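Local atomic coordinates of probable thiol peroxidase (Aquifex aeolicus, PDB entry 2YZH), a protein that probably reduces hydrogen peroxide and organic hydroperoxides to water and alcohols, using thioredoxin as the electron donor. Residues Gly24-Val32 against Glu39-Asp47; Glu64-Ala75 against Phe96-Val105. All coordinates share one frame; numbering follows the deposited sequence.

Contact 1. Residues Gly24-Val32 against Glu39-Asp47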
ATOM      1  N   GLY D  24     -20.060   4.463 -18.641  1.00 20.53           N
ATOM      2  CA  GLY D  24     -19.394   4.328 -19.927  1.00 19.84           C
ATOM      3  C   GLY D  24     -17.934   3.926 -19.797  1.00 19.46           C
ATOM      4  O   GLY D  24     -17.355   3.369 -20.732  1.00 19.30           O
ATOM      5  N   ASP D  25     -17.329   4.214 -18.646  1.00 18.01           N
ATOM      6  CA  ASP D  25     -15.926   3.857 -18.417  1.00 17.89           C
ATOM      7  C   ASP D  25     -15.775   2.345 -18.289  1.00 16.75           C
ATOM      8  O   ASP D  25     -16.712   1.652 -17.890  1.00 18.45           O
ATOM      9  CB  ASP D  25     -15.393   4.480 -17.119  1.00 17.96           C
ATOM     10  CG  ASP D  25     -15.200   5.980 -17.207  1.00 20.91           C
ATOM     11  OD1 ASP D  25     -15.154   6.524 -18.329  1.00 21.74           O
ATOM     12  OD2 ASP D  25     -15.072   6.613 -16.135  1.00 21.79           O
ATOM     13  N   ARG D  26     -14.598   1.830 -18.623  1.00 16.62           N
ATOM     14  CA  ARG D  26     -14.356   0.401 -18.471  1.00 17.53           C
ATOM     15  C   ARG D  26     -14.309   0.165 -16.965  1.00 17.91           C
ATOM     16  O   ARG D  26     -13.746   0.977 -16.230  1.00 17.62           O
ATOM     17  CB  ARG D  26     -13.016  -0.002 -19.099  1.00 20.81           C
ATOM     18  CG  ARG D  26     -12.998   0.056 -20.619  1.00 27.86           C
ATOM     19  CD  ARG D  26     -11.765  -0.631 -21.197  1.00 32.44           C
ATOM     20  NE  ARG D  26     -11.814  -0.676 -22.658  1.00 38.20           N
ATOM     21  CZ  ARG D  26     -10.906  -1.281 -23.420  1.00 41.49           C
ATOM     22  NH1 ARG D  26      -9.871  -1.897 -22.860  1.00 42.76           N
ATOM     23  NH2 ARG D  26     -11.030  -1.270 -24.742  1.00 42.03           N
ATOM     24  N   ALA D  27     -14.917  -0.922 -16.500  1.00 16.08           N
ATOM     25  CA  ALA D  27     -14.921  -1.228 -15.071  1.00 14.26           C
ATOM     26  C   ALA D  27     -13.600  -1.887 -14.697  1.00 14.07           C
ATOM     27  O   ALA D  27     -13.274  -2.960 -15.202  1.00 14.45           O
ATOM     28  CB  ALA D  27     -16.079  -2.165 -14.737  1.00 12.28           C
ATOM     29  N   PRO D  28     -12.820  -1.256 -13.800  1.00 12.60           N
ATOM     30  CA  PRO D  28     -11.533  -1.828 -13.389  1.00 11.76           C
ATOM     31  C   PRO D  28     -11.713  -3.178 -12.710  1.00 12.37           C
ATOM     32  O   PRO D  28     -12.747  -3.432 -12.091  1.00 14.09           O
ATOM     33  CB  PRO D  28     -10.979  -0.779 -12.417  1.00 12.87           C
ATOM     34  CG  PRO D  28     -11.605   0.507 -12.902  1.00 12.70           C
ATOM     35  CD  PRO D  28     -13.031   0.063 -13.181  1.00 11.05           C
ATOM     36  N   GLU D  29     -10.721  -4.056 -12.838  1.00 14.19           N
ATOM     37  CA  GLU D  29     -10.803  -5.345 -12.170  1.00 13.90           C
ATOM     38  C   GLU D  29     -10.268  -5.183 -10.758  1.00 14.24           C
ATOM     39  O   GLU D  29      -9.307  -4.447 -10.522  1.00 13.75           O
ATOM     40  CB  GLU D  29      -9.992  -6.416 -12.908  1.00 14.92           C
ATOM     41  CG  GLU D  29     -10.584  -6.786 -14.256  1.00 16.44           C
ATOM     42  CD  GLU D  29      -9.971  -8.033 -14.858  1.00 17.84           C
ATOM     43  OE1 GLU D  29      -8.866  -8.428 -14.437  1.00 19.27           O
ATOM     44  OE2 GLU D  29     -10.601  -8.610 -15.768  1.00 21.79           O
ATOM     45  N   ALA D  30     -10.910  -5.859  -9.817  1.00 13.22           N
ATOM     46  CA  ALA D  30     -10.498  -5.809  -8.429  1.00 12.47           C
ATOM     47  C   ALA D  30     -10.346  -7.243  -7.948  1.00 12.23           C
ATOM     48  O   ALA D  30     -11.271  -8.045  -8.064  1.00 12.83           O
ATOM     49  CB  ALA D  30     -11.541  -5.079  -7.591  1.00 12.58           C
ATOM     50  N   VAL D  31      -9.167  -7.559  -7.427  1.00 10.64           N
ATOM     51  CA  VAL D  31      -8.886  -8.893  -6.921  1.00 10.46           C
ATOM     52  C   VAL D  31      -9.214  -8.883  -5.436  1.00 11.07           C
ATOM     53  O   VAL D  31      -8.462  -8.330  -4.629  1.00 12.41           O
ATOM     54  CB  VAL D  31      -7.407  -9.255  -7.119  1.00 10.76           C
ATOM     55  CG1 VAL D  31      -7.145 -10.661  -6.589  1.00 11.75           C
ATOM     56  CG2 VAL D  31      -7.050  -9.160  -8.599  1.00 11.92           C
ATOM     57  N   VAL D  32     -10.348  -9.487  -5.088  1.00 12.02           N
ATOM     58  CA  VAL D  32     -10.806  -9.523  -3.708  1.00 11.98           C
ATOM     59  C   VAL D  32     -10.759 -10.934  -3.116  1.00 13.52           C
ATOM     60  O   VAL D  32     -10.618 -11.925  -3.842  1.00 14.22           O
ATOM     61  CB  VAL D  32     -12.241  -8.931  -3.604  1.00 11.86           C
ATOM     62  CG1 VAL D  32     -12.207  -7.437  -3.928  1.00 13.44           C
ATOM     63  CG2 VAL D  32     -13.181  -9.645  -4.576  1.00 11.20           C
ATOM     64  N   GLU D  39      -9.532 -16.141  -3.899  1.00 16.16           N
ATOM     65  CA  GLU D  39      -9.601 -14.839  -4.545  1.00 16.47           C
ATOM     66  C   GLU D  39     -10.608 -14.844  -5.683  1.00 17.07           C
ATOM     67  O   GLU D  39     -10.722 -15.816  -6.434  1.00 16.46           O
ATOM     68  CB  GLU D  39      -8.224 -14.415  -5.065  1.00 17.97           C
ATOM     69  CG  GLU D  39      -7.178 -14.295  -3.969  1.00 19.40           C
ATOM     70  CD  GLU D  39      -5.906 -13.617  -4.437  1.00 20.73           C
ATOM     71  OE1 GLU D  39      -5.569 -13.739  -5.636  1.00 19.50           O
ATOM     72  OE2 GLU D  39      -5.238 -12.972  -3.601  1.00 19.43           O
ATOM     73  N   LYS D  40     -11.351 -13.751  -5.790  1.00 14.88           N
ATOM     74  CA  LYS D  40     -12.356 -13.601  -6.827  1.00 16.21           C
ATOM     75  C   LYS D  40     -12.067 -12.295  -7.543  1.00 15.70           C
ATOM     76  O   LYS D  40     -11.574 -11.348  -6.931  1.00 15.69           O
ATOM     77  CB  LYS D  40     -13.755 -13.538  -6.204  1.00 18.25           C
ATOM     78  CG  LYS D  40     -14.863 -13.189  -7.186  1.00 20.06           C
ATOM     79  CD  LYS D  40     -16.215 -13.060  -6.492  1.00 23.81           C
ATOM     80  CE  LYS D  40     -17.305 -12.691  -7.491  1.00 23.82           C
ATOM     81  NZ  LYS D  40     -18.613 -12.448  -6.831  1.00 24.40           N
ATOM     82  N   ILE D  41     -12.361 -12.253  -8.836  1.00 15.54           N
ATOM     83  CA  ILE D  41     -12.159 -11.041  -9.613  1.00 15.16           C
ATOM     84  C   ILE D  41     -13.517 -10.405  -9.885  1.00 15.00           C
ATOM     85  O   ILE D  41     -14.413 -11.066 -10.401  1.00 15.17           O
ATOM     86  CB  ILE D  41     -11.515 -11.337 -10.986  1.00 18.04           C
ATOM     87  CG1 ILE D  41     -10.197 -12.098 -10.806  1.00 19.81           C
ATOM     88  CG2 ILE D  41     -11.333 -10.029 -11.756  1.00 19.72           C
ATOM     89  CD1 ILE D  41      -9.219 -11.430  -9.879  1.00 25.39           C
ATOM     90  N   VAL D  42     -13.677  -9.136  -9.519  1.00 13.72           N
ATOM     91  CA  VAL D  42     -14.922  -8.429  -9.801  1.00 14.86           C
ATOM     92  C   VAL D  42     -14.539  -7.324 -10.778  1.00 15.65           C
ATOM     93  O   VAL D  42     -13.398  -6.858 -10.773  1.00 15.42           O
ATOM     94  CB  VAL D  42     -15.565  -7.819  -8.535  1.00 16.94           C
ATOM     95  CG1 VAL D  42     -15.911  -8.926  -7.550  1.00 18.70           C
ATOM     96  CG2 VAL D  42     -14.643  -6.800  -7.905  1.00 15.83           C
ATOM     97  N   GLY D  43     -15.477  -6.919 -11.625  1.00 15.01           N
ATOM     98  CA  GLY D  43     -15.176  -5.889 -12.602  1.00 15.13           C
ATOM     99  C   GLY D  43     -14.765  -6.520 -13.921  1.00 13.19           C
ATOM    100  O   GLY D  43     -14.864  -7.739 -14.086  1.00 14.32           O
ATOM    101  N   GLY D  44     -14.293  -5.704 -14.856  1.00 14.24           N
ATOM    102  CA  GLY D  44     -13.904  -6.231 -16.152  1.00 15.25           C
ATOM    103  C   GLY D  44     -15.143  -6.748 -16.860  1.00 15.63           C
ATOM    104  O   GLY D  44     -16.255  -6.592 -16.360  1.00 13.34           O
ATOM    105  N   ALA D  45     -14.963  -7.371 -18.016  1.00 17.55           N
ATOM    106  CA  ALA D  45     -16.100  -7.887 -18.767  1.00 19.95           C
ATOM    107  C   ALA D  45     -16.357  -9.368 -18.493  1.00 20.85           C
ATOM    108  O   ALA D  45     -15.459 -10.197 -18.622  1.00 20.98           O
ATOM    109  CB  ALA D  45     -15.876  -7.665 -20.259  1.00 20.18           C
ATOM    110  N   LYS D  46     -17.588  -9.684 -18.104  1.00 21.49           N
ATOM    111  CA  LYS D  46     -18.003 -11.062 -17.838  1.00 22.38           C
ATOM    112  C   LYS D  46     -19.314 -11.296 -18.584  1.00 22.77           C
ATOM    113  O   LYS D  46     -20.017 -10.347 -18.908  1.00 22.63           O
ATOM    114  CB  LYS D  46     -18.235 -11.278 -16.341  1.00 22.99           C
ATOM    115  CG  LYS D  46     -17.007 -11.131 -15.464  1.00 25.32           C
ATOM    116  CD  LYS D  46     -17.352 -11.508 -14.027  1.00 27.96           C
ATOM    117  CE  LYS D  46     -16.136 -11.476 -13.125  1.00 30.53           C
ATOM    118  NZ  LYS D  46     -16.466 -12.015 -11.776  1.00 32.90           N
ATOM    119  N   ASP D  47     -19.650 -12.554 -18.853  1.00 23.79           N
ATOM    120  CA  ASP D  47     -20.895 -12.862 -19.556  1.00 25.35           C
ATOM    121  C   ASP D  47     -22.056 -12.820 -18.565  1.00 24.24           C
ATOM    122  O   ASP D  47     -22.909 -13.710 -18.552  1.00 25.10           O
ATOM    123  CB  ASP D  47     -20.807 -14.251 -20.204  1.00 28.30           C
ATOM    124  CG  ASP D  47     -22.024 -14.585 -21.062  1.00 30.10           C
ATOM    125  OD1 ASP D  47     -22.171 -15.767 -21.440  1.00 31.28           O
ATOM    126  OD2 ASP D  47     -22.828 -13.674 -21.364  1.00 28.07           O
TER
HETATM  127  O   HOH W   1     -13.482  -9.988 -15.241  1.00 28.48           O

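Contact 2. Residues Glu64-Ala75 against Phe96-Val105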
ATOM      1  N   GLU D  64     -24.695  -3.607   7.763  1.00 22.08           N
ATOM      2  CA  GLU D  64     -25.345  -4.899   7.958  1.00 22.86           C
ATOM      3  C   GLU D  64     -26.758  -4.843   7.394  1.00 22.77           C
ATOM      4  O   GLU D  64     -27.204  -5.768   6.714  1.00 23.25           O
ATOM      5  CB  GLU D  64     -25.384  -5.260   9.445  1.00 25.74           C
ATOM      6  CG  GLU D  64     -24.024  -5.605  10.021  1.00 29.39           C
ATOM      7  CD  GLU D  64     -24.072  -5.920  11.504  1.00 33.68           C
ATOM      8  OE1 GLU D  64     -23.018  -6.291  12.067  1.00 34.60           O
ATOM      9  OE2 GLU D  64     -25.158  -5.795  12.106  1.00 35.02           O
ATOM     10  N   THR D  65     -27.454  -3.745   7.675  1.00 22.45           N
ATOM     11  CA  THR D  65     -28.815  -3.537   7.193  1.00 21.22           C
ATOM     12  C   THR D  65     -28.849  -3.466   5.671  1.00 21.61           C
ATOM     13  O   THR D  65     -29.727  -4.053   5.025  1.00 21.79           O
ATOM     14  CB  THR D  65     -29.404  -2.226   7.765  1.00 23.24           C
ATOM     15  OG1 THR D  65     -29.599  -2.372   9.176  1.00 24.22           O
ATOM     16  CG2 THR D  65     -30.728  -1.893   7.099  1.00 21.49           C
ATOM     17  N   GLU D  66     -27.892  -2.743   5.097  1.00 18.25           N
ATOM     18  CA  GLU D  66     -27.827  -2.603   3.649  1.00 18.09           C
ATOM     19  C   GLU D  66     -27.609  -3.965   2.990  1.00 16.97           C
ATOM     20  O   GLU D  66     -28.280  -4.309   2.019  1.00 16.73           O
ATOM     21  CB  GLU D  66     -26.683  -1.669   3.253  1.00 18.26           C
ATOM     22  CG  GLU D  66     -26.708  -1.285   1.784  1.00 20.28           C
ATOM     23  CD  GLU D  66     -25.431  -0.604   1.324  1.00 19.57           C
ATOM     24  OE1 GLU D  66     -24.762   0.043   2.154  1.00 18.47           O
ATOM     25  OE2 GLU D  66     -25.111  -0.708   0.124  1.00 19.39           O
ATOM     26  N   THR D  67     -26.665  -4.733   3.527  1.00 18.32           N
ATOM     27  CA  THR D  67     -26.348  -6.052   2.988  1.00 19.71           C
ATOM     28  C   THR D  67     -27.517  -7.032   3.093  1.00 21.37           C
ATOM     29  O   THR D  67     -27.770  -7.804   2.164  1.00 21.70           O
ATOM     30  CB  THR D  67     -25.118  -6.650   3.692  1.00 20.73           C
ATOM     31  OG1 THR D  67     -24.025  -5.728   3.596  1.00 18.77           O
ATOM     32  CG2 THR D  67     -24.717  -7.971   3.034  1.00 18.78           C
ATOM     33  N   LYS D  68     -28.229  -7.013   4.214  1.00 22.33           N
ATOM     34  CA  LYS D  68     -29.373  -7.906   4.371  1.00 24.26           C
ATOM     35  C   LYS D  68     -30.462  -7.539   3.374  1.00 24.51           C
ATOM     36  O   LYS D  68     -31.099  -8.413   2.789  1.00 23.41           O
ATOM     37  CB  LYS D  68     -29.950  -7.826   5.790  1.00 27.64           C
ATOM     38  CG  LYS D  68     -29.090  -8.478   6.853  1.00 32.58           C
ATOM     39  CD  LYS D  68     -28.719  -9.908   6.467  1.00 37.68           C
ATOM     40  CE  LYS D  68     -29.920 -10.849   6.416  1.00 39.56           C
ATOM     41  NZ  LYS D  68     -30.346 -11.309   7.774  1.00 41.21           N
ATOM     42  N   LYS D  69     -30.663  -6.239   3.175  1.00 24.63           N
ATOM     43  CA  LYS D  69     -31.686  -5.753   2.261  1.00 26.51           C
ATOM     44  C   LYS D  69     -31.378  -6.137   0.814  1.00 26.17           C
ATOM     45  O   LYS D  69     -32.273  -6.534   0.067  1.00 25.57           O
ATOM     46  CB  LYS D  69     -31.830  -4.231   2.401  1.00 29.13           C
ATOM     47  CG  LYS D  69     -33.153  -3.684   1.873  1.00 35.14           C
ATOM     48  CD  LYS D  69     -33.430  -2.269   2.383  1.00 37.03           C
ATOM     49  CE  LYS D  69     -33.499  -2.215   3.911  1.00 39.54           C
ATOM     50  NZ  LYS D  69     -33.756  -0.837   4.434  1.00 38.84           N
ATOM     51  N   PHE D  70     -30.116  -6.025   0.413  1.00 23.84           N
ATOM     52  CA  PHE D  70     -29.746  -6.400  -0.948  1.00 23.16           C
ATOM     53  C   PHE D  70     -29.833  -7.913  -1.121  1.00 21.73           C
ATOM     54  O   PHE D  70     -30.189  -8.401  -2.190  1.00 21.88           O
ATOM     55  CB  PHE D  70     -28.336  -5.912  -1.287  1.00 23.24           C
ATOM     56  CG  PHE D  70     -28.307  -4.547  -1.919  1.00 22.30           C
ATOM     57  CD1 PHE D  70     -28.967  -4.315  -3.122  1.00 21.98           C
ATOM     58  CD2 PHE D  70     -27.634  -3.494  -1.311  1.00 21.52           C
ATOM     59  CE1 PHE D  70     -28.958  -3.053  -3.712  1.00 21.63           C
ATOM     60  CE2 PHE D  70     -27.617  -2.230  -1.892  1.00 20.22           C
ATOM     61  CZ  PHE D  70     -28.282  -2.009  -3.095  1.00 21.24           C
ATOM     62  N   ASN D  71     -29.508  -8.653  -0.066  1.00 21.97           N
ATOM     63  CA  ASN D  71     -29.576 -10.110  -0.119  1.00 24.29           C
ATOM     64  C   ASN D  71     -31.023 -10.531  -0.378  1.00 25.73           C
ATOM     65  O   ASN D  71     -31.289 -11.473  -1.129  1.00 26.29           O
ATOM     66  CB  ASN D  71     -29.085 -10.713   1.200  1.00 24.39           C
ATOM     67  CG  ASN D  71     -29.029 -12.232   1.162  1.00 25.18           C
ATOM     68  OD1 ASN D  71     -28.260 -12.818   0.395  1.00 20.78           O
ATOM     69  ND2 ASN D  71     -29.852 -12.878   1.987  1.00 24.17           N
ATOM     70  N   GLU D  72     -31.956  -9.813   0.239  1.00 27.36           N
ATOM     71  CA  GLU D  72     -33.383 -10.090   0.091  1.00 27.83           C
ATOM     72  C   GLU D  72     -33.925  -9.810  -1.307  1.00 27.79           C
ATOM     73  O   GLU D  72     -34.515 -10.687  -1.938  1.00 25.88           O
ATOM     74  CB  GLU D  72     -34.186  -9.254   1.086  1.00 29.92           C
ATOM     75  CG  GLU D  72     -34.087  -9.697   2.527  1.00 35.27           C
ATOM     76  CD  GLU D  72     -34.718  -8.695   3.475  1.00 38.23           C
ATOM     77  OE1 GLU D  72     -35.850  -8.242   3.194  1.00 39.43           O
ATOM     78  OE2 GLU D  72     -34.086  -8.364   4.501  1.00 41.22           O
ATOM     79  N   ILE D  73     -33.727  -8.583  -1.780  1.00 27.70           N
ATOM     80  CA  ILE D  73     -34.233  -8.164  -3.084  1.00 29.95           C
ATOM     81  C   ILE D  73     -33.578  -8.784  -4.315  1.00 30.82           C
ATOM     82  O   ILE D  73     -34.141  -8.726  -5.410  1.00 30.27           O
ATOM     83  CB  ILE D  73     -34.183  -6.626  -3.228  1.00 32.06           C
ATOM     84  CG1 ILE D  73     -32.745  -6.128  -3.071  1.00 33.19           C
ATOM     85  CG2 ILE D  73     -35.084  -5.980  -2.183  1.00 32.87           C
ATOM     86  CD1 ILE D  73     -32.614  -4.616  -3.154  1.00 33.25           C
ATOM     87  N   MET D  74     -32.397  -9.372  -4.148  1.00 30.45           N
ATOM     88  CA  MET D  74     -31.715 -10.001  -5.276  1.00 31.27           C
ATOM     89  C   MET D  74     -31.943 -11.512  -5.254  1.00 30.67           C
ATOM     90  O   MET D  74     -31.454 -12.233  -6.120  1.00 31.38           O
ATOM     91  CB  MET D  74     -30.209  -9.719  -5.226  1.00 32.37           C
ATOM     92  CG  MET D  74     -29.817  -8.250  -5.287  1.00 33.83           C
ATOM     93  SD  MET D  74     -30.396  -7.392  -6.760  1.00 39.17           S
ATOM     94  CE  MET D  74     -29.238  -7.952  -7.990  1.00 38.66           C
ATOM     95  N   ALA D  75     -32.691 -11.982  -4.259  1.00 29.56           N
ATOM     96  CA  ALA D  75     -32.971 -13.409  -4.109  1.00 28.84           C
ATOM     97  C   ALA D  75     -33.509 -14.072  -5.377  1.00 28.24           C
ATOM     98  O   ALA D  75     -34.506 -13.633  -5.946  1.00 26.60           O
ATOM     99  CB  ALA D  75     -33.953 -13.625  -2.961  1.00 28.58           C
ATOM    100  N   PHE D  96     -19.961 -12.651   9.797  1.00 26.57           N
ATOM    101  CA  PHE D  96     -21.147 -11.894   9.417  1.00 27.00           C
ATOM    102  C   PHE D  96     -22.131 -12.781   8.667  1.00 27.90           C
ATOM    103  O   PHE D  96     -23.297 -12.890   9.044  1.00 26.42           O
ATOM    104  CB  PHE D  96     -20.773 -10.710   8.525  1.00 27.58           C
ATOM    105  CG  PHE D  96     -21.962  -9.996   7.948  1.00 26.93           C
ATOM    106  CD1 PHE D  96     -22.755  -9.181   8.748  1.00 27.48           C
ATOM    107  CD2 PHE D  96     -22.312 -10.166   6.613  1.00 27.31           C
ATOM    108  CE1 PHE D  96     -23.884  -8.545   8.226  1.00 28.03           C
ATOM    109  CE2 PHE D  96     -23.438  -9.536   6.082  1.00 27.34           C
ATOM    110  CZ  PHE D  96     -24.224  -8.725   6.891  1.00 27.19           C
ATOM    111  N   CYS D  97     -21.657 -13.401   7.590  1.00 28.80           N
ATOM    112  CA  CYS D  97     -22.497 -14.277   6.783  1.00 31.82           C
ATOM    113  C   CYS D  97     -23.145 -15.363   7.622  1.00 33.06           C
ATOM    114  O   CYS D  97     -24.317 -15.688   7.436  1.00 34.07           O
ATOM    115  CB  CYS D  97     -21.677 -14.921   5.670  1.00 32.20           C
ATOM    116  SG  CYS D  97     -21.144 -13.758   4.416  1.00 34.23           S
ATOM    117  N   GLU D  98     -22.375 -15.927   8.547  1.00 35.39           N
ATOM    118  CA  GLU D  98     -22.885 -16.979   9.412  1.00 38.01           C
ATOM    119  C   GLU D  98     -24.004 -16.464  10.316  1.00 37.86           C
ATOM    120  O   GLU D  98     -25.010 -17.144  10.512  1.00 38.91           O
ATOM    121  CB  GLU D  98     -21.748 -17.563  10.256  1.00 40.33           C
ATOM    122  CG  GLU D  98     -20.667 -18.249   9.428  1.00 44.51           C
ATOM    123  CD  GLU D  98     -19.615 -18.937  10.279  1.00 47.32           C
ATOM    124  OE1 GLU D  98     -19.996 -19.762  11.136  1.00 50.47           O
ATOM    125  OE2 GLU D  98     -18.411 -18.664  10.091  1.00 48.56           O
ATOM    126  N   SER D  99     -23.835 -15.258  10.849  1.00 37.17           N
ATOM    127  CA  SER D  99     -24.833 -14.669  11.737  1.00 36.18           C
ATOM    128  C   SER D  99     -26.060 -14.119  11.017  1.00 35.82           C
ATOM    129  O   SER D  99     -27.162 -14.145  11.565  1.00 36.38           O
ATOM    130  CB  SER D  99     -24.203 -13.551  12.571  1.00 36.56           C
ATOM    131  OG  SER D  99     -23.158 -14.049  13.386  1.00 39.80           O
ATOM    132  N   PHE D 100     -25.876 -13.617   9.798  1.00 34.51           N
ATOM    133  CA  PHE D 100     -26.988 -13.045   9.041  1.00 34.43           C
ATOM    134  C   PHE D 100     -27.496 -13.915   7.897  1.00 34.62           C
ATOM    135  O   PHE D 100     -28.348 -13.486   7.117  1.00 34.67           O
ATOM    136  CB  PHE D 100     -26.606 -11.667   8.491  1.00 34.22           C
ATOM    137  CG  PHE D 100     -26.570 -10.584   9.534  1.00 35.84           C
ATOM    138  CD1 PHE D 100     -25.594 -10.582  10.523  1.00 35.82           C
ATOM    139  CD2 PHE D 100     -27.521  -9.567   9.531  1.00 36.36           C
ATOM    140  CE1 PHE D 100     -25.562  -9.581  11.495  1.00 35.99           C
ATOM    141  CE2 PHE D 100     -27.500  -8.560  10.496  1.00 36.49           C
ATOM    142  CZ  PHE D 100     -26.517  -8.569  11.480  1.00 36.35           C
ATOM    143  N   ASN D 101     -26.973 -15.132   7.800  1.00 34.05           N
ATOM    144  CA  ASN D 101     -27.375 -16.067   6.752  1.00 34.40           C
ATOM    145  C   ASN D 101     -27.473 -15.426   5.367  1.00 33.19           C
ATOM    146  O   ASN D 101     -28.538 -15.407   4.753  1.00 32.23           O
ATOM    147  CB  ASN D 101     -28.719 -16.709   7.110  1.00 36.39           C
ATOM    148  CG  ASN D 101     -29.143 -17.761   6.105  1.00 36.96           C
ATOM    149  OD1 ASN D 101     -28.429 -18.738   5.875  1.00 38.43           O
ATOM    150  ND2 ASN D 101     -30.306 -17.563   5.496  1.00 37.11           N
ATOM    151  N   ILE D 102     -26.357 -14.903   4.874  1.00 31.65           N
ATOM    152  CA  ILE D 102     -26.330 -14.275   3.557  1.00 30.33           C
ATOM    153  C   ILE D 102     -25.969 -15.337   2.522  1.00 30.61           C
ATOM    154  O   ILE D 102     -24.834 -15.816   2.488  1.00 30.48           O
ATOM    155  CB  ILE D 102     -25.284 -13.138   3.510  1.00 30.35           C
ATOM    156  CG1 ILE D 102     -25.618 -12.086   4.570  1.00 28.84           C
ATOM    157  CG2 ILE D 102     -25.266 -12.494   2.128  1.00 29.02           C
ATOM    158  CD1 ILE D 102     -26.943 -11.390   4.333  1.00 26.15           C
ATOM    159  N   GLN D 103     -26.932 -15.697   1.675  1.00 29.50           N
ATOM    160  CA  GLN D 103     -26.705 -16.726   0.665  1.00 30.40           C
ATOM    161  C   GLN D 103     -26.944 -16.277  -0.774  1.00 29.04           C
ATOM    162  O   GLN D 103     -26.473 -16.921  -1.711  1.00 30.65           O
ATOM    163  CB  GLN D 103     -27.605 -17.936   0.941  1.00 33.30           C
ATOM    164  CG  GLN D 103     -27.545 -18.480   2.363  1.00 36.72           C
ATOM    165  CD  GLN D 103     -26.194 -19.068   2.711  1.00 40.02           C
ATOM    166  OE1 GLN D 103     -25.674 -19.924   1.994  1.00 41.75           O
ATOM    167  NE2 GLN D 103     -25.621 -18.618   3.822  1.00 41.58           N
ATOM    168  N   ASN D 104     -27.675 -15.184  -0.959  1.00 26.11           N
ATOM    169  CA  ASN D 104     -27.982 -14.711  -2.304  1.00 24.59           C
ATOM    170  C   ASN D 104     -26.948 -13.775  -2.913  1.00 24.25           C
ATOM    171  O   ASN D 104     -26.965 -13.524  -4.114  1.00 23.51           O
ATOM    172  CB  ASN D 104     -29.353 -14.042  -2.314  1.00 25.92           C
ATOM    173  CG  ASN D 104     -30.441 -14.964  -1.819  1.00 29.81           C
ATOM    174  OD1 ASN D 104     -30.557 -16.103  -2.281  1.00 28.69           O
ATOM    175  ND2 ASN D 104     -31.243 -14.484  -0.874  1.00 28.72           N
ATOM    176  N   VAL D 105     -26.059 -13.246  -2.082  1.00 22.83           N
ATOM    177  CA  VAL D 105     -25.015 -12.359  -2.570  1.00 21.03           C
ATOM    178  C   VAL D 105     -23.689 -12.816  -1.986  1.00 20.80           C
ATOM    179  O   VAL D 105     -23.655 -13.566  -1.009  1.00 21.37           O
ATOM    180  CB  VAL D 105     -25.271 -10.885  -2.172  1.00 23.26           C
ATOM    181  CG1 VAL D 105     -26.594 -10.416  -2.757  1.00 22.58           C
ATOM    182  CG2 VAL D 105     -25.272 -10.737  -0.668  1.00 22.13           C
TER
HETATM  183  O   HOH W   2     -29.739 -15.764   2.441  1.00 23.06           O

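Contact 1. Residues Gly24-Val32 against Glu39-Asp47
A30 and V42 form an antiparallel hydrogen-bonded pair, with A30 N to V42 O at 2.8 Å and V42 N to A30 O at 3.0 Å. V32 and K40 repeat this reciprocal bonding two residues further on, and V31 with I41 is the non-hydrogen-bonded pair between them. The two short strand axes lie 4.7 Å apart at 152°, close to antiparallel. Beyond the strands the pairing becomes irregular: G44 N bonds A27 O at 2.9 Å from above the carbonyl plane, 44° out of it.

Apolar contacts occupy both faces. V31 and I41 lie side by side, and V31 CG2 meets I41 CD1 at a tight 3.4 Å; I41 CG2, anti to the backbone N, reaches instead toward the carboxylate carbon of E29. On the other face A30 CB abuts V42 CG2 at 3.6 Å, while V32 crosses V42 at about a right angle and also packs on A108.

Polar side chains work at the margins. A water donates to both E29 OE2 and G43 O, tying the carboxylate to the loop that follows strand 39-42; E29 OE2 also lies close to its counterpart in the second subunit, which may favour protonation. K46 NZ bonds I41 O at 2.6 Å. E39 OE1 rests against V31 CG1, its other oxygen engaging R112. The antiparallel pairing of consecutive strands makes this a beta hairpin, with 39-42 the outermost strand of the chain's mixed sheet in the thioredoxin fold of a peroxiredoxin.

Contact 2. Residues Glu64-Ala75 against Phe96-Val105
In the thioredoxin fold of this peroxiredoxin, helix 61-73, which carries the predicted peroxidatic C63, packs through E64, T67, K68 and N71 against the end of helix 90-100 and the loop leading to strand 106-109. The short helix axes are 11.8 Å apart at 64°, so large side chains bridge the gap. E64 CG approaches F96 CE1 at 3.4 Å, while T67 CG2 meets the edge of the same ring, near its plane, at F96 CE2 (3.7 Å); T67 OG1 turns back to C63 O. The F96 and F100 rings are themselves in contact, F96 CE1 lying over one face of F100 toward its rim. K68, bent at chi2, chi3 and chi4, lays CG at the F100 ring edge and curls NZ back to a weak bond with F100 O. A water links N71 ND2, N101 O and Q103 N, joining the helix to the loop. Placed with CG anti to the backbone N (chi1 -175°), N71 sends OD1 into the loop, where N104 N binds it in the carbonyl plane at 2.8 Å and V105 N adds a weak bond. N104 returns the grip: its ND2 donates to N71 O at 3.0 Å, from 44° out of the carbonyl plane.

Both segments of contact 1 precede those of contact 2 in the sequence; the contact centres are 22 Å apart and their nearest atoms about 7 Å, so they do not touch. Strand 106-109 relates them: it starts right after V105, the last residue of contact 2, and pairs with strand 30-34 of contact 1, where K40 packs on T106. Contact 2 adjoins the redox centre, the T67 side chain being about 5 Å from that of C63. Segment 96-105 carries C97, the predicted disulfide partner, which takes no part in the packing itself; that disulfide is absent here. Contact 1 lies away from these cysteines and instead approaches the second subunit, whose K118 packs against V31.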